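Local coordinates for periplasmic binding protein (Roseiflexus sp., PDB 5Y8B) that probably binds heme in the periplasm as the substrate-binding protein RhuT of a bacterial heme-uptake system, at residues A[203-208]-A[242-247]. Residues are numbered along the deposited sequence; the frame is centred on the assembly and turned at random.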
loop_
_atom_site.group_PDB
_atom_site.type_symbol
_atom_site.label_atom_id
_atom_site.label_comp_id
_atom_site.label_asym_id
_atom_site.label_seq_id
_atom_site.Cartn_x
_atom_site.Cartn_y
_atom_site.Cartn_z
ATOM N N LEU A 203 1.209 -6.132 13.056
ATOM C CA LEU A 203 0.582 -5.805 11.784
ATOM C C LEU A 203 1.350 -6.448 10.621
ATOM O O LEU A 203 2.569 -6.257 10.477
ATOM C CB LEU A 203 0.526 -4.288 11.612
ATOM C CG LEU A 203 -0.148 -3.697 10.374
ATOM C CD1 LEU A 203 -1.642 -4.029 10.335
ATOM C CD2 LEU A 203 0.054 -2.193 10.382
ATOM N N VAL A 204 0.637 -7.229 9.810
ATOM C CA VAL A 204 1.243 -7.971 8.712
ATOM C C VAL A 204 0.416 -7.853 7.424
ATOM O O VAL A 204 -0.682 -7.263 7.415
ATOM C CB VAL A 204 1.517 -9.458 9.078
ATOM C CG1 VAL A 204 2.528 -9.572 10.221
ATOM C CG2 VAL A 204 0.229 -10.228 9.394
ATOM N N LEU A 205 0.962 -8.395 6.341
ATOM C CA LEU A 205 0.234 -8.522 5.092
ATOM C C LEU A 205 -0.318 -9.931 4.935
ATOM O O LEU A 205 0.361 -10.905 5.281
ATOM C CB LEU A 205 1.127 -8.145 3.907
ATOM C CG LEU A 205 1.748 -6.732 3.886
ATOM C CD1 LEU A 205 2.666 -6.550 2.676
ATOM C CD2 LEU A 205 0.707 -5.618 3.973
ATOM N N ASP A 206 -1.554 -10.018 4.430
ATOM C CA ASP A 206 -2.221 -11.268 4.015
ATOM C C ASP A 206 -1.240 -12.284 3.402
ATOM O O ASP A 206 -1.036 -13.361 3.959
ATOM C CB ASP A 206 -3.387 -10.929 3.045
ATOM C CG ASP A 206 -4.164 -12.171 2.538
ATOM O OD1 ASP A 206 -4.149 -13.252 3.180
ATOM O OD2 ASP A 206 -4.825 -12.049 1.477
ATOM N N LYS A 207 -0.603 -11.918 2.290
ATOM C CA LYS A 207 0.295 -12.842 1.573
ATOM C C LYS A 207 1.584 -13.182 2.323
ATOM O O LYS A 207 2.092 -14.297 2.182
ATOM C CB LYS A 207 0.564 -12.376 0.137
ATOM C CG LYS A 207 -0.613 -12.707 -0.774
ATOM C CD LYS A 207 -0.647 -11.928 -2.080
ATOM C CE LYS A 207 -1.983 -12.162 -2.780
ATOM N NZ LYS A 207 -2.042 -11.523 -4.125
ATOM N N GLY A 208 2.073 -12.235 3.134
ATOM C CA GLY A 208 3.208 -12.453 4.038
ATOM C C GLY A 208 2.901 -13.465 5.126
ATOM O O GLY A 208 3.688 -14.389 5.363
ATOM N N TYR A 242 -4.462 -2.333 -0.034
ATOM C CA TYR A 242 -5.355 -1.687 0.930
ATOM C C TYR A 242 -4.609 -0.950 2.055
ATOM O O TYR A 242 -4.952 0.197 2.369
ATOM C CB TYR A 242 -6.289 -2.742 1.525
ATOM C CG TYR A 242 -7.459 -2.248 2.337
ATOM C CD1 TYR A 242 -8.365 -1.315 1.813
ATOM C CD2 TYR A 242 -7.702 -2.767 3.613
ATOM C CE1 TYR A 242 -9.461 -0.887 2.556
ATOM C CE2 TYR A 242 -8.804 -2.347 4.371
ATOM C CZ TYR A 242 -9.681 -1.418 3.829
ATOM O OH TYR A 242 -10.766 -1.005 4.560
ATOM N N LEU A 243 -3.601 -1.601 2.644
ATOM C CA LEU A 243 -2.828 -1.014 3.732
ATOM C C LEU A 243 -1.780 0.022 3.274
ATOM O O LEU A 243 -1.724 1.129 3.827
ATOM C CB LEU A 243 -2.175 -2.106 4.593
ATOM C CG LEU A 243 -1.285 -1.742 5.804
ATOM C CD1 LEU A 243 -2.003 -0.881 6.843
ATOM C CD2 LEU A 243 -0.728 -2.993 6.467
ATOM N N LEU A 244 -0.982 -0.344 2.263
ATOM C CA LEU A 244 0.223 0.394 1.872
ATOM C C LEU A 244 0.091 1.310 0.645
ATOM O O LEU A 244 0.905 2.216 0.464
ATOM C CB LEU A 244 1.405 -0.570 1.665
ATOM C CG LEU A 244 1.728 -1.634 2.725
ATOM C CD1 LEU A 244 2.838 -2.561 2.254
ATOM C CD2 LEU A 244 2.087 -1.011 4.063
ATOM N N GLY A 245 -0.933 1.075 -0.168
ATOM C CA GLY A 245 -1.094 1.723 -1.469
ATOM C C GLY A 245 -1.400 3.209 -1.501
ATOM O O GLY A 245 -1.067 3.878 -2.476
ATOM N N MET A 246 -2.036 3.720 -0.448
ATOM C CA MET A 246 -2.441 5.135 -0.351
ATOM C C MET A 246 -3.356 5.550 -1.526
ATOM O O MET A 246 -3.132 6.562 -2.200
ATOM C CB MET A 246 -1.215 6.074 -0.165
ATOM C CG MET A 246 -0.473 5.892 1.156
ATOM S SD MET A 246 -1.432 6.531 2.549
ATOM C CE MET A 246 -0.190 6.524 3.842
ATOM N N GLY A 247 -4.383 4.729 -1.751
ATOM C CA GLY A 247 -5.350 4.933 -2.822
ATOM C C GLY A 247 -6.686 5.433 -2.300
ATOM O O GLY A 247 -6.774 5.836 -1.148
#
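L243 does most of the work here, aiming its side chain from the short helix 240-244 at L203 and L205 on the end of strand 201-205. Its CB points at the strand but touches none of it. CG follows, anti to the backbone N (chi1 179°), and this torsion carries the branch out to the strand. There the two methyls part company. CD1 of L243 makes the looser contact, 4.3 Å from CD2 of L203, while CD2 sits between the two strand leucines. The L203 and L243 side chains reach toward each other tip to tip, CD2 of L243 lying 4.0 Å from CG of L203 with both L203 methyls only slightly farther off; it is 3.9 Å from CD2 of L205, whose side chain runs at a slant. V204, between them in sequence, turns its side chain the other way and hydrogen-bonds through its backbone to I236 and L238 of the next strand. Strand 201-205 runs parallel to 144-151 and 235-238 in the mixed sheet of the C-terminal lobe, and helix 240-244 follows 235-238 as the chain heads for helix 250-265, a layered alpha/beta build in keeping with the two-lobed periplasmic binding proteins. L205 occupies the N-cap position of helix 206-211. Its CG lies anti to the carbonyl carbon (chi1 -58°), and the fork at its end reaches L244 as well: CD1 of L205 is 4.0 Å from CD1 of L244. No hydrogen bond joins the segments; F147 from strand 144-151 packs on L203, L205 and L243, and L257 of helix 250-265 touches L203 and L243.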